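PDB 4RY1: periplasmic solute binding protein, which probably binds a solute, likely a sugar, in the periplasm and delivers it to an ABC-type transporter. Local coordinates for residues A[195-199]-A[200-204]; A[175-178]-A[179-183]. All blocks are in the same frame, centred on the assembly; numbering follows the deposited sequence.

Interaction 1. Residues A[195-199]-A[200-204]; sequences IAYSR and DQVRE
S198 and Q201 form a capping box at the N terminus of helix 199-214, where the chain leaves the short strand 194-195 and turns into the helix. S198 is the N-cap. Its OG takes up a position between the backbone N and the carbonyl carbon (chi1 66°), from which S198 OG accepts from Q201 N at 3.0 Å. Q201 returns the bond: Q201 OE1 accepts from S198 N at 2.9 Å, in the carbonyl plane and on a lone pair, with a nearly straight N-H...O angle of 167°. A small hydroxyl at the cap and a longer amide three residues on therefore close a ring of two reciprocal bonds. A water also donates to Q201 OE1 and to A196 O, joining the box to the preceding loop. The first helical bond, from V202 N to S198 O, follows at once.

V202 CG2 is the branch that meets both Y197 CB, at 3.7 Å, and I195 CG2, a small apolar patch next to the polar cap. On the outer side, R199 bends at chi3 and lies alongside D200. R199 NH1 and NE both hold D200 OD1, the former at 2.9 Å, approaching from one face of the carboxylate. The flat guanidinium of R199 then stacks on that of R203, with centres 4.0 Å apart and planes at 5°. R203 in turn forms a salt bridge with D396 on helix 391-409.

Two arginines can lie face to face here because carboxylates probably offset their charge: D200 serves R199 and D396 serves R203. The capping box meanwhile gives two backbone amides at the start of the helix an acceptor each, S198 OG for Q201 N and Q201 OE1 for S198 N.

Interaction 2. Residues A[175-178]-A[179-183]; sequences GRSY and MAQKY
Four successive i to i+4 bonds carry the last turns of helix 169-183 through this stretch, from M179 N to G175 O (2.9 Å) on to K182 N and Y178 O (2.9 Å). The first of these bonds also brings M179 CG to 3.2 Å from G175 O.

M179 and Y178 make a Met-aromatic contact. In the flexible thioether, chi2 (-71°) turns SD toward the Y178 ring, while the second bend, at chi3, directs only CE. M179 SD lies 5.0 Å from the centroid of the Y178 ring, at the ring edge, with Y178 CD2 the closest ring atom at 3.9 Å. K182 runs alongside Y178 in the same direction, and K182 CD comes near Y178 OH at 4.0 Å, while the amine reaches further. K182 CG also sits over the face of the Y183 ring, 3.5 Å above its plane, and K182 NZ donates to Y183 OH at 3.2 Å. A long chain with an apolar stem and a charged end suits this place beside two tyrosines.

The sides of the helix meet different parts of the fold. M179 and Y183 pack on helix 199-214, where Y178 stacks on F208 and K182 forms a salt bridge with E204. S177 bonds to G281 O, and Q181 to W138 and to the backbone of I272, I274 and S280. R176 pairs with D186 and donates to the carbonyls of V362 and A363, leaving the helix wedged between helix 199-214 and the surrounding loops.

Along the chain, interaction 2 comes first, within the end of helix 169-183, and interaction 1 follows where helix 199-214 begins. They are in series, neither nesting nor crossing; each spans consecutive residues, so neither closes a long loop. The intervening chain forms the hairpin of strands 188-189 and 194-195, whose last residue opens interaction 1. The two sites, with centres about 12 Å apart, then meet directly: E204 OE2 forms a salt bridge with K182 NZ at 2.6 Å, E204 OE1 probably bonds Y183 OH, and Y197 OH packs on M179 CB at 3.3 Å. Together they fasten the end of one helix against the start of the next.

Interaction 1. Residues A[195-199]-A[200-204]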
loop_
_atom_site.group_PDB
_atom_site.type_symbol
_atom_site.label_atom_id
_atom_site.label_comp_id
_atom_site.label_asym_id
_atom_site.label_seq_id
_atom_site.Cartn_x
_atom_site.Cartn_y
_atom_site.Cartn_z
ATOM N N ILE A 195 -17.816 11.745 -2.568
ATOM C CA ILE A 195 -18.021 10.446 -1.958
ATOM C C ILE A 195 -19.232 9.783 -2.659
ATOM O O ILE A 195 -20.270 10.414 -2.880
ATOM C CB ILE A 195 -18.242 10.579 -0.430
ATOM C CG1 ILE A 195 -16.969 11.059 0.285
ATOM C CG2 ILE A 195 -18.735 9.272 0.178
ATOM C CD1 ILE A 195 -15.821 10.066 0.285
ATOM N N ALA A 196 -19.064 8.525 -3.042
ATOM C CA ALA A 196 -20.105 7.745 -3.725
ATOM C C ALA A 196 -21.140 7.146 -2.760
ATOM O O ALA A 196 -22.289 6.867 -3.135
ATOM C CB ALA A 196 -19.482 6.638 -4.555
ATOM N N TYR A 197 -20.710 6.905 -1.528
ATOM C CA TYR A 197 -21.617 6.415 -0.481
ATOM C C TYR A 197 -22.683 7.467 -0.175
ATOM O O TYR A 197 -22.407 8.661 -0.118
ATOM C CB TYR A 197 -20.864 6.060 0.815
ATOM C CG TYR A 197 -19.821 4.964 0.735
ATOM C CD1 TYR A 197 -19.775 4.053 -0.303
ATOM C CD2 TYR A 197 -18.879 4.838 1.740
ATOM C CE1 TYR A 197 -18.801 3.059 -0.356
ATOM C CE2 TYR A 197 -17.907 3.858 1.697
ATOM C CZ TYR A 197 -17.866 2.968 0.655
ATOM O OH TYR A 197 -16.882 2.017 0.645
ATOM N N SER A 198 -23.912 7.001 -0.006
ATOM C CA SER A 198 -24.978 7.837 0.534
ATOM C C SER A 198 -24.684 8.235 1.983
ATOM O O SER A 198 -23.801 7.667 2.643
ATOM C CB SER A 198 -26.295 7.065 0.512
ATOM O OG SER A 198 -26.233 5.956 1.406
ATOM N N ARG A 199 -25.451 9.190 2.489
ATOM C CA ARG A 199 -25.335 9.580 3.892
ATOM C C ARG A 199 -25.441 8.336 4.783
ATOM O O ARG A 199 -24.668 8.161 5.725
ATOM C CB ARG A 199 -26.417 10.581 4.277
ATOM C CG ARG A 199 -26.476 10.856 5.776
ATOM C CD ARG A 199 -27.862 11.303 6.203
ATOM N NE ARG A 199 -28.805 10.191 6.291
ATOM C CZ ARG A 199 -30.075 10.332 6.657
ATOM N NH1 ARG A 199 -30.877 9.277 6.713
ATOM N NH2 ARG A 199 -30.544 11.533 6.975
ATOM N N ASP A 200 -26.412 7.475 4.490
ATOM C CA ASP A 200 -26.606 6.219 5.241
ATOM C C ASP A 200 -25.432 5.243 5.153
ATOM O O ASP A 200 -25.059 4.592 6.134
ATOM C CB ASP A 200 -27.899 5.527 4.799
ATOM C CG ASP A 200 -29.135 6.133 5.446
ATOM O OD1 ASP A 200 -28.996 7.125 6.205
ATOM O OD2 ASP A 200 -30.247 5.628 5.180
ATOM N N GLN A 201 -24.841 5.151 3.980
ATOM C CA GLN A 201 -23.674 4.282 3.787
ATOM C C GLN A 201 -22.406 4.760 4.518
ATOM O O GLN A 201 -21.644 3.949 5.039
ATOM C CB GLN A 201 -23.422 4.091 2.301
ATOM C CG GLN A 201 -24.470 3.182 1.690
ATOM C CD GLN A 201 -24.391 3.109 0.177
ATOM O OE1 GLN A 201 -24.140 4.117 -0.497
ATOM N NE2 GLN A 201 -24.639 1.925 -0.361
ATOM N N VAL A 202 -22.211 6.065 4.570
ATOM C CA VAL A 202 -21.115 6.660 5.363
ATOM C C VAL A 202 -21.345 6.345 6.850
ATOM O O VAL A 202 -20.420 5.995 7.571
ATOM C CB VAL A 202 -20.954 8.162 5.124
ATOM C CG1 VAL A 202 -19.856 8.718 6.000
ATOM C CG2 VAL A 202 -20.627 8.414 3.650
ATOM N N ARG A 203 -22.583 6.450 7.315
ATOM C CA ARG A 203 -22.891 5.983 8.688
ATOM C C ARG A 203 -22.565 4.520 8.968
ATOM O O ARG A 203 -22.061 4.171 10.035
ATOM C CB ARG A 203 -24.350 6.202 9.005
ATOM C CG ARG A 203 -24.627 7.644 9.273
ATOM C CD ARG A 203 -26.120 7.900 9.289
ATOM N NE ARG A 203 -26.379 9.320 9.466
ATOM C CZ ARG A 203 -27.570 9.828 9.760
ATOM N NH1 ARG A 203 -28.628 9.035 9.897
ATOM N NH2 ARG A 203 -27.708 11.137 9.910
ATOM N N GLU A 204 -22.891 3.680 8.002
ATOM C CA GLU A 204 -22.619 2.258 8.053
ATOM C C GLU A 204 -21.109 2.009 8.113
ATOM O O GLU A 204 -20.660 1.109 8.813
ATOM C CB GLU A 204 -23.251 1.562 6.844
ATOM C CG GLU A 204 -23.050 0.055 6.804
ATOM C CD GLU A 204 -23.856 -0.629 5.718
ATOM O OE1 GLU A 204 -24.423 0.083 4.857
ATOM O OE2 GLU A 204 -23.858 -1.877 5.695
HETATM O O HOH W 1 -24.917 5.091 -2.818
#

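Interaction 2. Residues A[175-178]-A[179-183]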
loop_
_atom_site.group_PDB
_atom_site.type_symbol
_atom_site.label_atom_id
_atom_site.label_comp_id
_atom_site.label_asym_id
_atom_site.label_seq_id
_atom_site.Cartn_x
_atom_site.Cartn_y
_atom_site.Cartn_z
ATOM N N GLY A 175 -12.875 -1.294 5.486
ATOM C CA GLY A 175 -14.282 -0.878 5.409
ATOM C C GLY A 175 -14.721 -0.766 3.954
ATOM O O GLY A 175 -15.796 -1.229 3.575
ATOM N N ARG A 176 -13.891 -0.128 3.133
ATOM C CA ARG A 176 -14.168 -0.022 1.690
ATOM C C ARG A 176 -14.359 -1.400 1.052
ATOM O O ARG A 176 -15.252 -1.587 0.202
ATOM C CB ARG A 176 -13.037 0.716 0.980
ATOM C CG ARG A 176 -13.310 0.884 -0.507
ATOM C CD ARG A 176 -12.193 0.342 -1.344
ATOM N NE ARG A 176 -12.465 0.307 -2.775
ATOM C CZ ARG A 176 -12.378 -0.784 -3.515
ATOM N NH1 ARG A 176 -11.967 -1.925 -2.989
ATOM N NH2 ARG A 176 -12.655 -0.725 -4.813
ATOM N N SER A 177 -13.524 -2.363 1.441
ATOM C CA SER A 177 -13.593 -3.713 0.888
ATOM C C SER A 177 -14.924 -4.370 1.305
ATOM O O SER A 177 -15.642 -4.963 0.479
ATOM C CB SER A 177 -12.372 -4.545 1.340
ATOM O OG SER A 177 -12.290 -5.800 0.705
ATOM N N TYR A 178 -15.260 -4.225 2.582
ATOM C CA TYR A 178 -16.556 -4.677 3.102
ATOM C C TYR A 178 -17.731 -4.108 2.296
ATOM O O TYR A 178 -18.638 -4.836 1.873
ATOM C CB TYR A 178 -16.709 -4.276 4.574
ATOM C CG TYR A 178 -18.083 -4.535 5.168
ATOM C CD1 TYR A 178 -18.450 -5.813 5.591
ATOM C CD2 TYR A 178 -19.003 -3.493 5.350
ATOM C CE1 TYR A 178 -19.696 -6.053 6.149
ATOM C CE2 TYR A 178 -20.245 -3.726 5.924
ATOM C CZ TYR A 178 -20.586 -5.009 6.317
ATOM O OH TYR A 178 -21.823 -5.279 6.871
ATOM N N MET A 179 -17.706 -2.801 2.098
ATOM C CA MET A 179 -18.791 -2.111 1.392
ATOM C C MET A 179 -18.852 -2.477 -0.089
ATOM O O MET A 179 -19.928 -2.493 -0.692
ATOM C CB MET A 179 -18.680 -0.602 1.561
ATOM C CG MET A 179 -18.795 -0.122 3.004
ATOM S SD MET A 179 -20.453 -0.244 3.803
ATOM C CE MET A 179 -21.288 1.125 2.984
ATOM N N ALA A 180 -17.700 -2.788 -0.671
ATOM C CA ALA A 180 -17.672 -3.240 -2.075
ATOM C C ALA A 180 -18.322 -4.620 -2.193
ATOM O O ALA A 180 -19.070 -4.891 -3.136
ATOM C CB ALA A 180 -16.260 -3.278 -2.612
ATOM N N GLN A 181 -18.021 -5.487 -1.234
ATOM C CA GLN A 181 -18.652 -6.812 -1.154
ATOM C C GLN A 181 -20.152 -6.719 -0.985
ATOM O O GLN A 181 -20.911 -7.456 -1.615
ATOM C CB GLN A 181 -18.089 -7.592 0.014
ATOM C CG GLN A 181 -16.643 -7.977 -0.197
ATOM C CD GLN A 181 -16.078 -8.703 0.998
ATOM O OE1 GLN A 181 -16.773 -8.940 1.981
ATOM N NE2 GLN A 181 -14.815 -9.060 0.921
ATOM N N LYS A 182 -20.561 -5.802 -0.119
ATOM C CA LYS A 182 -21.987 -5.663 0.243
ATOM C C LYS A 182 -22.835 -5.034 -0.850
ATOM O O LYS A 182 -23.952 -5.464 -1.134
ATOM C CB LYS A 182 -22.145 -4.801 1.496
ATOM C CG LYS A 182 -23.595 -4.660 1.934
ATOM C CD LYS A 182 -23.699 -4.404 3.415
ATOM C CE LYS A 182 -25.113 -4.684 3.893
ATOM N NZ LYS A 182 -25.545 -3.670 4.881
ATOM N N TYR A 183 -22.292 -3.978 -1.426
ATOM C CA TYR A 183 -23.018 -3.123 -2.355
ATOM C C TYR A 183 -22.484 -3.083 -3.788
ATOM O O TYR A 183 -23.165 -2.564 -4.673
ATOM C CB TYR A 183 -23.040 -1.698 -1.824
ATOM C CG TYR A 183 -23.759 -1.532 -0.512
ATOM C CD1 TYR A 183 -25.150 -1.622 -0.452
ATOM C CD2 TYR A 183 -23.062 -1.260 0.658
ATOM C CE1 TYR A 183 -25.820 -1.455 0.736
ATOM C CE2 TYR A 183 -23.729 -1.100 1.859
ATOM C CZ TYR A 183 -25.111 -1.198 1.884
ATOM O OH TYR A 183 -25.814 -1.047 3.044
#